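Local coordinates for resiniferatoxin-binding, phosphotriesterase-related protein (Rhodobacter sphaeroides 2.4.1, PDB 3K2G), which is a binuclear zinc TIM-barrel protein of the phosphotriesterase family that probably hydrolyses phosphoric diesters, at residues I16-A27 / R119-V130; L231-P241 / L252-M263. One frame throughout, in Å; residues are numbered along the deposited sequence.

Contact 1: I16-A27 / R119-V130; sequences IMTVDGPIPSSA and RRISAETGVQVV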
loop_
_atom_site.group_PDB
_atom_site.type_symbol
_atom_site.label_atom_id
_atom_site.label_comp_id
_atom_site.label_asym_id
_atom_site.label_seq_id
_atom_site.Cartn_x
_atom_site.Cartn_y
_atom_site.Cartn_z
ATOM N N ILE B 16 -23.321 -35.261 -10.953
ATOM C CA ILE B 16 -22.687 -34.376 -11.930
ATOM C C ILE B 16 -22.689 -35.041 -13.296
ATOM O O ILE B 16 -22.339 -36.211 -13.428
ATOM C CB ILE B 16 -21.241 -34.042 -11.517
ATOM C CG1 ILE B 16 -21.262 -33.335 -10.158
ATOM C CG2 ILE B 16 -20.570 -33.153 -12.580
ATOM C CD1 ILE B 16 -19.898 -33.120 -9.549
HETATM N N MSE B 17 -23.095 -34.292 -14.313
HETATM C CA MSE B 17 -23.161 -34.829 -15.663
HETATM C C MSE B 17 -21.857 -34.748 -16.447
HETATM O O MSE B 17 -21.425 -33.661 -16.818
HETATM C CB MSE B 17 -24.245 -34.108 -16.458
HETATM C CG MSE B 17 -24.452 -34.671 -17.866
HETATM SE SE MSE B 17 -25.131 -36.504 -17.915
HETATM C CE MSE B 17 -27.015 -36.080 -17.562
ATOM N N THR B 18 -21.241 -35.897 -16.702
ATOM C CA THR B 18 -20.007 -35.940 -17.482
ATOM C C THR B 18 -20.379 -36.438 -18.878
ATOM O O THR B 18 -21.510 -36.880 -19.103
ATOM C CB THR B 18 -18.972 -36.916 -16.892
ATOM O OG1 THR B 18 -19.408 -38.263 -17.100
ATOM C CG2 THR B 18 -18.790 -36.673 -15.412
ATOM N N VAL B 19 -19.432 -36.373 -19.810
ATOM C CA VAL B 19 -19.678 -36.819 -21.179
ATOM C C VAL B 19 -20.019 -38.303 -21.245
ATOM O O VAL B 19 -20.517 -38.788 -22.260
ATOM C CB VAL B 19 -18.456 -36.574 -22.076
ATOM C CG1 VAL B 19 -18.199 -35.083 -22.198
ATOM C CG2 VAL B 19 -17.245 -37.294 -21.500
ATOM N N ASP B 20 -19.731 -39.027 -20.170
ATOM C CA ASP B 20 -20.026 -40.450 -20.125
ATOM C C ASP B 20 -21.205 -40.730 -19.201
ATOM O O ASP B 20 -21.433 -41.870 -18.806
ATOM C CB ASP B 20 -18.806 -41.241 -19.653
ATOM C CG ASP B 20 -17.601 -41.047 -20.556
ATOM O OD1 ASP B 20 -17.747 -41.186 -21.796
ATOM O OD2 ASP B 20 -16.511 -40.757 -20.024
ATOM N N GLY B 21 -21.947 -39.686 -18.854
ATOM C CA GLY B 21 -23.095 -39.877 -17.990
ATOM C C GLY B 21 -22.928 -39.311 -16.592
ATOM O O GLY B 21 -21.901 -38.712 -16.273
ATOM N N PRO B 22 -23.940 -39.494 -15.730
ATOM C CA PRO B 22 -23.927 -39.004 -14.354
ATOM C C PRO B 22 -22.981 -39.749 -13.429
ATOM O O PRO B 22 -22.752 -40.948 -13.578
ATOM C CB PRO B 22 -25.379 -39.180 -13.908
ATOM C CG PRO B 22 -26.145 -39.165 -15.188
ATOM C CD PRO B 22 -25.277 -40.001 -16.074
ATOM N N ILE B 23 -22.450 -39.014 -12.460
ATOM C CA ILE B 23 -21.558 -39.562 -11.452
ATOM C C ILE B 23 -21.892 -38.863 -10.135
ATOM O O ILE B 23 -22.363 -37.729 -10.135
ATOM C CB ILE B 23 -20.072 -39.274 -11.773
ATOM C CG1 ILE B 23 -19.837 -37.763 -11.833
ATOM C CG2 ILE B 23 -19.682 -39.938 -13.081
ATOM C CD1 ILE B 23 -18.369 -37.360 -11.862
ATOM N N PRO B 24 -21.703 -39.545 -8.997
ATOM C CA PRO B 24 -22.011 -38.853 -7.739
ATOM C C PRO B 24 -21.007 -37.708 -7.575
ATOM O O PRO B 24 -19.841 -37.853 -7.954
ATOM C CB PRO B 24 -21.848 -39.950 -6.686
ATOM C CG PRO B 24 -20.927 -40.958 -7.350
ATOM C CD PRO B 24 -21.413 -40.971 -8.766
ATOM N N SER B 25 -21.448 -36.575 -7.027
ATOM C CA SER B 25 -20.558 -35.423 -6.874
ATOM C C SER B 25 -19.313 -35.766 -6.071
ATOM O O SER B 25 -18.269 -35.133 -6.233
ATOM C CB SER B 25 -21.289 -34.245 -6.218
ATOM O OG SER B 25 -21.643 -34.532 -4.882
ATOM N N SER B 26 -19.429 -36.779 -5.218
ATOM C CA SER B 26 -18.319 -37.219 -4.383
ATOM C C SER B 26 -17.225 -37.881 -5.216
ATOM O O SER B 26 -16.094 -38.037 -4.751
ATOM C CB SER B 26 -18.819 -38.215 -3.330
ATOM O OG SER B 26 -19.403 -39.353 -3.945
ATOM N N ALA B 27 -17.568 -38.272 -6.440
ATOM C CA ALA B 27 -16.612 -38.927 -7.327
ATOM C C ALA B 27 -15.822 -37.946 -8.199
ATOM O O ALA B 27 -14.915 -38.349 -8.930
ATOM C CB ALA B 27 -17.331 -39.934 -8.212
ATOM N N ARG B 119 -15.045 -37.698 -25.313
ATOM C CA ARG B 119 -15.277 -39.073 -24.887
ATOM C C ARG B 119 -14.063 -39.964 -25.140
ATOM O O ARG B 119 -13.739 -40.837 -24.330
ATOM C CB ARG B 119 -16.518 -39.637 -25.585
ATOM C CG ARG B 119 -17.823 -39.195 -24.928
ATOM C CD ARG B 119 -19.051 -39.646 -25.703
ATOM N NE ARG B 119 -20.263 -39.517 -24.894
ATOM C CZ ARG B 119 -21.493 -39.787 -25.323
ATOM N NH1 ARG B 119 -21.690 -40.201 -26.568
ATOM N NH2 ARG B 119 -22.527 -39.656 -24.500
ATOM N N ARG B 120 -13.382 -39.748 -26.258
ATOM C CA ARG B 120 -12.203 -40.550 -26.549
ATOM C C ARG B 120 -11.132 -40.208 -25.518
ATOM O O ARG B 120 -10.421 -41.087 -25.028
ATOM C CB ARG B 120 -11.683 -40.266 -27.961
ATOM C CG ARG B 120 -10.383 -40.988 -28.278
ATOM C CD ARG B 120 -9.857 -40.641 -29.658
ATOM N NE ARG B 120 -8.445 -40.996 -29.782
ATOM C CZ ARG B 120 -7.671 -40.662 -30.811
ATOM N NH1 ARG B 120 -8.166 -39.962 -31.824
ATOM N NH2 ARG B 120 -6.394 -41.017 -30.818
ATOM N N ILE B 121 -11.031 -38.928 -25.176
ATOM C CA ILE B 121 -10.044 -38.495 -24.195
ATOM C C ILE B 121 -10.344 -39.095 -22.823
ATOM O O ILE B 121 -9.452 -39.628 -22.162
ATOM C CB ILE B 121 -10.005 -36.956 -24.089
ATOM C CG1 ILE B 121 -9.594 -36.363 -25.441
ATOM C CG2 ILE B 121 -9.039 -36.535 -22.996
ATOM C CD1 ILE B 121 -9.597 -34.856 -25.488
ATOM N N SER B 122 -11.602 -39.019 -22.399
ATOM C CA SER B 122 -11.982 -39.572 -21.104
ATOM C C SER B 122 -11.786 -41.084 -21.113
ATOM O O SER B 122 -11.337 -41.667 -20.129
ATOM C CB SER B 122 -13.444 -39.245 -20.781
ATOM O OG SER B 122 -14.328 -39.916 -21.659
ATOM N N ALA B 123 -12.116 -41.715 -22.235
ATOM C CA ALA B 123 -11.973 -43.161 -22.348
ATOM C C ALA B 123 -10.517 -43.617 -22.243
ATOM O O ALA B 123 -10.207 -44.544 -21.498
ATOM C CB ALA B 123 -12.580 -43.649 -23.660
ATOM N N GLU B 124 -9.624 -42.957 -22.973
ATOM C CA GLU B 124 -8.212 -43.337 -22.960
ATOM C C GLU B 124 -7.384 -42.849 -21.775
ATOM O O GLU B 124 -6.334 -43.419 -21.484
ATOM C CB GLU B 124 -7.537 -42.890 -24.257
ATOM C CG GLU B 124 -8.054 -43.599 -25.495
ATOM C CD GLU B 124 -7.322 -43.173 -26.748
ATOM O OE1 GLU B 124 -6.078 -43.112 -26.709
ATOM O OE2 GLU B 124 -7.986 -42.907 -27.773
ATOM N N THR B 125 -7.845 -41.810 -21.084
ATOM C CA THR B 125 -7.091 -41.284 -19.949
ATOM C C THR B 125 -7.649 -41.735 -18.608
ATOM O O THR B 125 -6.926 -41.776 -17.614
ATOM C CB THR B 125 -7.079 -39.752 -19.947
ATOM O OG1 THR B 125 -8.411 -39.271 -19.736
ATOM C CG2 THR B 125 -6.550 -39.222 -21.269
ATOM N N GLY B 126 -8.934 -42.074 -18.582
ATOM C CA GLY B 126 -9.553 -42.502 -17.343
ATOM C C GLY B 126 -9.967 -41.303 -16.515
ATOM O O GLY B 126 -10.442 -41.441 -15.392
ATOM N N VAL B 127 -9.774 -40.115 -17.078
ATOM C CA VAL B 127 -10.127 -38.874 -16.407
ATOM C C VAL B 127 -11.545 -38.472 -16.810
ATOM O O VAL B 127 -11.888 -38.477 -17.989
ATOM C CB VAL B 127 -9.133 -37.743 -16.788
ATOM C CG1 VAL B 127 -9.633 -36.400 -16.263
ATOM C CG2 VAL B 127 -7.752 -38.058 -16.219
ATOM N N GLN B 128 -12.366 -38.135 -15.823
ATOM C CA GLN B 128 -13.749 -37.739 -16.074
ATOM C C GLN B 128 -13.798 -36.336 -16.667
ATOM O O GLN B 128 -13.131 -35.426 -16.176
ATOM C CB GLN B 128 -14.544 -37.791 -14.765
ATOM C CG GLN B 128 -14.396 -39.118 -14.044
ATOM C CD GLN B 128 -14.952 -39.101 -12.632
ATOM O OE1 GLN B 128 -14.683 -38.183 -11.854
ATOM N NE2 GLN B 128 -15.719 -40.128 -12.289
ATOM N N VAL B 129 -14.590 -36.173 -17.723
ATOM C CA VAL B 129 -14.722 -34.887 -18.396
ATOM C C VAL B 129 -16.140 -34.322 -18.399
ATOM O O VAL B 129 -17.095 -35.001 -18.797
ATOM C CB VAL B 129 -14.235 -34.985 -19.863
ATOM C CG1 VAL B 129 -14.480 -33.674 -20.596
ATOM C CG2 VAL B 129 -12.756 -35.334 -19.889
ATOM N N VAL B 130 -16.264 -33.072 -17.957
ATOM C CA VAL B 130 -17.544 -32.370 -17.927
ATOM C C VAL B 130 -17.555 -31.380 -19.091
ATOM O O VAL B 130 -16.585 -30.642 -19.283
ATOM C CB VAL B 130 -17.735 -31.587 -16.610
ATOM C CG1 VAL B 130 -19.028 -30.797 -16.670
ATOM C CG2 VAL B 130 -17.757 -32.551 -15.428
HETATM O O HOH W 1 -16.200 -38.647 -18.459
HETATM O O HOH W 2 -15.736 -42.226 -23.170
#

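Contact 2: L231-P241 / L252-M263; sequences LRHTVLCHMNP and LAQRGAFLEFDM. With ZN (zinc ion), chain J.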
loop_
_atom_site.group_PDB
_atom_site.type_symbol
_atom_site.label_atom_id
_atom_site.label_comp_id
_atom_site.label_asym_id
_atom_site.label_seq_id
_atom_site.Cartn_x
_atom_site.Cartn_y
_atom_site.Cartn_z
ATOM N N LEU B 231 -26.405 -16.972 -8.088
ATOM C CA LEU B 231 -25.032 -16.476 -8.000
ATOM C C LEU B 231 -24.114 -17.463 -7.286
ATOM O O LEU B 231 -22.922 -17.519 -7.565
ATOM C CB LEU B 231 -24.995 -15.131 -7.270
ATOM C CG LEU B 231 -25.815 -13.984 -7.869
ATOM C CD1 LEU B 231 -25.556 -12.709 -7.083
ATOM C CD2 LEU B 231 -25.440 -13.784 -9.334
ATOM N N ARG B 232 -24.680 -18.247 -6.375
ATOM C CA ARG B 232 -23.921 -19.226 -5.597
ATOM C C ARG B 232 -23.313 -20.344 -6.455
ATOM O O ARG B 232 -22.405 -21.051 -6.018
ATOM C CB ARG B 232 -24.827 -19.830 -4.522
ATOM C CG ARG B 232 -24.102 -20.244 -3.259
ATOM C CD ARG B 232 -23.719 -19.039 -2.418
ATOM N NE ARG B 232 -22.648 -19.379 -1.490
ATOM C CZ ARG B 232 -22.052 -18.508 -0.686
ATOM N NH1 ARG B 232 -22.429 -17.235 -0.688
ATOM N NH2 ARG B 232 -21.065 -18.909 0.105
ATOM N N HIS B 233 -23.817 -20.510 -7.674
ATOM C CA HIS B 233 -23.291 -21.528 -8.571
ATOM C C HIS B 233 -22.905 -20.899 -9.909
ATOM O O HIS B 233 -23.025 -21.513 -10.977
ATOM C CB HIS B 233 -24.312 -22.654 -8.733
ATOM C CG HIS B 233 -24.532 -23.429 -7.470
ATOM N ND1 HIS B 233 -23.663 -24.407 -7.040
ATOM C CD2 HIS B 233 -25.458 -23.290 -6.490
ATOM C CE1 HIS B 233 -24.040 -24.835 -5.847
ATOM N NE2 HIS B 233 -25.126 -24.173 -5.490
ATOM N N THR B 234 -22.456 -19.647 -9.818
ATOM C CA THR B 234 -21.986 -18.877 -10.964
ATOM C C THR B 234 -20.477 -18.723 -10.769
ATOM O O THR B 234 -20.029 -18.322 -9.700
ATOM C CB THR B 234 -22.623 -17.473 -11.015
ATOM O OG1 THR B 234 -24.030 -17.597 -11.246
ATOM C CG2 THR B 234 -21.997 -16.639 -12.132
ATOM N N VAL B 235 -19.708 -19.046 -11.800
ATOM C CA VAL B 235 -18.254 -18.967 -11.746
ATOM C C VAL B 235 -17.750 -17.831 -12.627
ATOM O O VAL B 235 -18.060 -17.784 -13.820
ATOM C CB VAL B 235 -17.604 -20.281 -12.246
ATOM C CG1 VAL B 235 -16.087 -20.147 -12.231
ATOM C CG2 VAL B 235 -18.044 -21.458 -11.366
ATOM N N LEU B 236 -16.986 -16.916 -12.035
ATOM C CA LEU B 236 -16.420 -15.795 -12.776
ATOM C C LEU B 236 -15.000 -16.174 -13.180
ATOM O O LEU B 236 -14.128 -16.318 -12.320
ATOM C CB LEU B 236 -16.381 -14.540 -11.901
ATOM C CG LEU B 236 -17.731 -14.002 -11.425
ATOM C CD1 LEU B 236 -17.504 -12.886 -10.419
ATOM C CD2 LEU B 236 -18.534 -13.495 -12.611
ATOM N N CYS B 237 -14.779 -16.332 -14.484
ATOM C CA CYS B 237 -13.470 -16.725 -15.017
ATOM C C CYS B 237 -12.443 -15.612 -15.139
ATOM O O CYS B 237 -12.779 -14.430 -15.193
ATOM C CB CYS B 237 -13.624 -17.343 -16.409
ATOM S SG CYS B 237 -14.670 -18.818 -16.503
ATOM N N HIS B 238 -11.181 -16.022 -15.192
ATOM C CA HIS B 238 -10.064 -15.100 -15.383
ATOM C C HIS B 238 -9.925 -13.998 -14.343
ATOM O O HIS B 238 -9.812 -12.816 -14.672
ATOM C CB HIS B 238 -10.171 -14.503 -16.786
ATOM C CG HIS B 238 -10.514 -15.518 -17.833
ATOM N ND1 HIS B 238 -9.952 -16.777 -17.853
ATOM C CD2 HIS B 238 -11.367 -15.468 -18.885
ATOM C CE1 HIS B 238 -10.444 -17.460 -18.873
ATOM N NE2 HIS B 238 -11.304 -16.689 -19.514
HETATM N N MSE B 239 -9.905 -14.392 -13.080
HETATM C CA MSE B 239 -9.766 -13.422 -12.004
HETATM C C MSE B 239 -8.319 -12.983 -11.787
HETATM O O MSE B 239 -8.072 -11.916 -11.235
HETATM C CB MSE B 239 -10.325 -14.006 -10.714
HETATM C CG MSE B 239 -11.836 -14.234 -10.773
HETATM SE SE MSE B 239 -12.825 -12.638 -11.264
HETATM C CE MSE B 239 -12.320 -11.544 -9.748
ATOM N N ASN B 240 -7.371 -13.805 -12.238
ATOM C CA ASN B 240 -5.943 -13.527 -12.072
ATOM C C ASN B 240 -5.491 -12.080 -12.275
ATOM O O ASN B 240 -4.800 -11.527 -11.427
ATOM C CB ASN B 240 -5.110 -14.430 -12.990
ATOM C CG ASN B 240 -5.302 -15.904 -12.695
ATOM O OD1 ASN B 240 -4.368 -16.598 -12.281
ATOM N ND2 ASN B 240 -6.514 -16.391 -12.908
ATOM N N PRO B 241 -5.866 -11.452 -13.402
ATOM C CA PRO B 241 -5.466 -10.067 -13.680
ATOM C C PRO B 241 -5.933 -8.992 -12.703
ATOM O O PRO B 241 -5.368 -7.899 -12.682
ATOM C CB PRO B 241 -6.008 -9.822 -15.090
ATOM C CG PRO B 241 -6.023 -11.202 -15.699
ATOM C CD PRO B 241 -6.570 -12.027 -14.564
ATOM N N LEU B 252 -17.076 -9.472 -4.881
ATOM C CA LEU B 252 -17.672 -10.406 -5.824
ATOM C C LEU B 252 -17.880 -11.717 -5.094
ATOM O O LEU B 252 -18.918 -12.360 -5.246
ATOM C CB LEU B 252 -16.744 -10.631 -7.017
ATOM C CG LEU B 252 -16.628 -9.427 -7.951
ATOM C CD1 LEU B 252 -15.440 -9.630 -8.894
ATOM C CD2 LEU B 252 -17.931 -9.260 -8.727
ATOM N N ALA B 253 -16.892 -12.104 -4.291
ATOM C CA ALA B 253 -16.980 -13.342 -3.534
ATOM C C ALA B 253 -18.139 -13.255 -2.546
ATOM O O ALA B 253 -18.891 -14.215 -2.378
ATOM C CB ALA B 253 -15.673 -13.600 -2.789
ATOM N N GLN B 254 -18.275 -12.091 -1.908
ATOM C CA GLN B 254 -19.326 -11.855 -0.929
ATOM C C GLN B 254 -20.718 -12.015 -1.550
ATOM O O GLN B 254 -21.652 -12.476 -0.887
ATOM C CB GLN B 254 -19.181 -10.455 -0.328
ATOM C CG GLN B 254 -20.260 -10.117 0.697
ATOM C CD GLN B 254 -20.226 -11.039 1.900
ATOM O OE1 GLN B 254 -19.232 -11.095 2.613
ATOM N NE2 GLN B 254 -21.315 -11.767 2.129
ATOM N N ARG B 255 -20.861 -11.634 -2.816
ATOM C CA ARG B 255 -22.148 -11.780 -3.482
ATOM C C ARG B 255 -22.456 -13.261 -3.666
ATOM O O ARG B 255 -23.601 -13.634 -3.901
ATOM C CB ARG B 255 -22.164 -11.047 -4.830
ATOM C CG ARG B 255 -22.147 -9.532 -4.686
ATOM C CD ARG B 255 -22.268 -8.812 -6.028
ATOM N NE ARG B 255 -23.616 -8.886 -6.591
ATOM C CZ ARG B 255 -23.999 -8.261 -7.702
ATOM N NH1 ARG B 255 -23.140 -7.511 -8.377
ATOM N NH2 ARG B 255 -25.245 -8.378 -8.137
ATOM N N GLY B 256 -21.424 -14.102 -3.562
ATOM C CA GLY B 256 -21.627 -15.538 -3.683
ATOM C C GLY B 256 -20.983 -16.260 -4.859
ATOM O O GLY B 256 -20.923 -17.493 -4.884
ATOM N N ALA B 257 -20.484 -15.503 -5.829
ATOM C CA ALA B 257 -19.876 -16.097 -7.009
ATOM C C ALA B 257 -18.506 -16.698 -6.740
ATOM O O ALA B 257 -17.777 -16.257 -5.855
ATOM C CB ALA B 257 -19.771 -15.055 -8.121
ATOM N N PHE B 258 -18.170 -17.724 -7.512
ATOM C CA PHE B 258 -16.867 -18.350 -7.399
ATOM C C PHE B 258 -15.904 -17.434 -8.149
ATOM O O PHE B 258 -16.262 -16.847 -9.168
ATOM C CB PHE B 258 -16.875 -19.730 -8.060
ATOM C CG PHE B 258 -17.505 -20.805 -7.223
ATOM C CD1 PHE B 258 -16.763 -21.472 -6.253
ATOM C CD2 PHE B 258 -18.837 -21.164 -7.413
ATOM C CE1 PHE B 258 -17.339 -22.491 -5.486
ATOM C CE2 PHE B 258 -19.420 -22.178 -6.651
ATOM C CZ PHE B 258 -18.671 -22.844 -5.685
ATOM N N LEU B 259 -14.695 -17.294 -7.624
ATOM C CA LEU B 259 -13.671 -16.478 -8.265
ATOM C C LEU B 259 -12.687 -17.484 -8.837
ATOM O O LEU B 259 -11.970 -18.159 -8.101
ATOM C CB LEU B 259 -12.982 -15.576 -7.240
ATOM C CG LEU B 259 -13.908 -14.622 -6.477
ATOM C CD1 LEU B 259 -13.070 -13.717 -5.583
ATOM C CD2 LEU B 259 -14.728 -13.785 -7.461
ATOM N N GLU B 260 -12.664 -17.597 -10.156
ATOM C CA GLU B 260 -11.789 -18.571 -10.779
ATOM C C GLU B 260 -10.442 -18.040 -11.248
ATOM O O GLU B 260 -10.362 -17.246 -12.185
ATOM C CB GLU B 260 -12.520 -19.235 -11.949
ATOM C CG GLU B 260 -11.788 -20.426 -12.533
ATOM C CD GLU B 260 -12.634 -21.177 -13.548
ATOM O OE1 GLU B 260 -12.749 -20.722 -14.708
ATOM O OE2 GLU B 260 -13.197 -22.221 -13.171
ATOM N N PHE B 261 -9.384 -18.470 -10.570
ATOM C CA PHE B 261 -8.027 -18.097 -10.946
ATOM C C PHE B 261 -7.572 -19.225 -11.870
ATOM O O PHE B 261 -6.800 -20.101 -11.493
ATOM C CB PHE B 261 -7.149 -17.992 -9.698
ATOM C CG PHE B 261 -7.470 -16.791 -8.852
ATOM C CD1 PHE B 261 -6.832 -15.575 -9.075
ATOM C CD2 PHE B 261 -8.455 -16.861 -7.873
ATOM C CE1 PHE B 261 -7.176 -14.441 -8.337
ATOM C CE2 PHE B 261 -8.806 -15.738 -7.131
ATOM C CZ PHE B 261 -8.165 -14.525 -7.360
ATOM N N ASP B 262 -8.108 -19.189 -13.086
ATOM C CA ASP B 262 -7.835 -20.182 -14.117
ATOM C C ASP B 262 -6.637 -19.865 -15.004
ATOM O O ASP B 262 -6.471 -20.488 -16.046
ATOM C CB ASP B 262 -9.074 -20.343 -15.006
ATOM C CG ASP B 262 -9.734 -19.011 -15.338
ATOM O OD1 ASP B 262 -9.019 -18.066 -15.740
ATOM O OD2 ASP B 262 -10.972 -18.912 -15.201
HETATM N N MSE B 263 -5.805 -18.910 -14.605
HETATM C CA MSE B 263 -4.653 -18.555 -15.430
HETATM C C MSE B 263 -3.317 -18.882 -14.777
HETATM O O MSE B 263 -2.275 -18.337 -15.152
HETATM C CB MSE B 263 -4.726 -17.076 -15.806
HETATM C CG MSE B 263 -5.870 -16.790 -16.771
HETATM SE SE MSE B 263 -6.472 -14.961 -16.903
HETATM C CE MSE B 263 -4.790 -14.133 -17.443
HETATM ZN ZN ZN J . -12.166 -17.331 -21.545
HETATM O O HOH W 3 -19.862 -15.868 -0.147
HETATM O O HOH W 4 -24.400 -15.575 -1.313
HETATM O O HOH W 5 -10.730 -18.873 -21.832
HETATM O O HOH W 6 -10.156 -16.452 -22.537
#

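Contact 1: I16-A27 / R119-V130
The carbonyl oxygen of Val19 is gripped side-on by the guanidinium of Arg119, two nitrogens converging on one acceptor. Arg119 NE lies 2.7 Å from Val19 O and supplies the straighter bond, 162° at the hydrogen, while Arg119 NH2 reaches the same oxygen at 3.1 Å and 135°. The oxygen sits almost exactly in the guanidinium plane, and the arginine chain, extended from CG to NE, carries the group across to it. A salt bridge from Arg119 NH1 to Asp169 gives the guanidinium a second anchor. Val19 is held at its other end as well, its N donating to Val129 O over 2.9 Å, nearly in line with the carbonyl. Its methyls CG1 and CG2 both press on that oxygen from one side, the second also reaching Val129 CB at 4.1 Å. Residues 18-21 form the type I turn of a beta hairpin, strands 16-18 and 21-24, and this turn docks against helix 115-125, at Arg119 and Ser122, and against the barrel strand 128-131, at Val129. The hairpin strand 16-18 runs at 101° to strand 128-130, so it lies across the barrel strand and does not extend the sheet. Inside the turn, Thr18 OG1 accepts from Asp20 N, an ST turn, and donates to a lone pair of Gly21 O. Asp20 turns its carboxylate to the helix, OD2 lying 2.9 Å from Ser122 OG. One water joins Asp20 OD2 to Val129 N, and another donates to both Asp20 OD1 and Arg119 O. Asp20 OD1 stands well out of the plane of the Arg119 guanidinium, close enough only for a general attraction of charges. Farther along the hairpin, Ile16 CG2 meets Val130 CG2 at 4.0 Å, the two side chains crossing at about a right angle.

Contact 2: L231-P241 / L252-M263
Strands 234-236 and 258-261 run side by side in parallel, with a 38° twist, through bonds from Phe258 N to Thr234 O, Leu236 N to Phe258 O and Glu260 N to Leu236 O; Met239 N extends the pairing to Glu260 O (3.0 Å). At the C-terminal end His238 binds a zinc ion through NE2 at 2.3 Å, a site completed by Glu177, His209 and two waters. Its opposite ring nitrogen, ND1, donates to Asp262 OD1 over 2.6 Å, approaching from above the carboxylate plane, with ring and carboxylate 69° apart. Asp262 OD2 meanwhile takes the backbone N of His238 at 2.9 Å on its syn side. Backbone and ring of the zinc ligand are thus tied to one second-shell carboxylate, which fixes the ring's rotation. Glu260 OE1 lies 2.6 Å from Asp262 OD2, so one of these acids probably carries a proton. Met263 SE rests against His238 CB, and its CE reaches Pro241 CG. On the helix side, Leu236 CD1 fits among Leu252, Ala257 and Leu259. Met239, folded back at chi2 (-54°) and chi3, sets CE against Leu252 CD1 at 3.8 Å, while its CB stands over the face of the Phe261 ring, 4.0 Å from the centroid. The segments belong to one beta-alpha-beta unit of the TIM barrel, crossing over through helix 246-255; strands 206-208 and 299-301 flank the pair, and helices 217-226 and 280-292 pack outside it.

In the fold
Contact 1 and contact 2 belong to different sectors of the same barrel, their centres 24 Å apart and their nearest atoms about 10 Å apart without touching. Contact 2 enters the active site directly, since His238 is itself a zinc ligand and its side chain comes within about 6 Å of the bound dithiol. Contact 1 stays at a remove: the side chain of Val129 is about 13 Å from a zinc ion and about 10 Å from that of His36, which ligates the other metal. Residues 16-27 / 119-130 thus attach an N-terminal hairpin to the barrel wall, whereas 231-241 / 252-263 build part of the wall and its metal-bearing end.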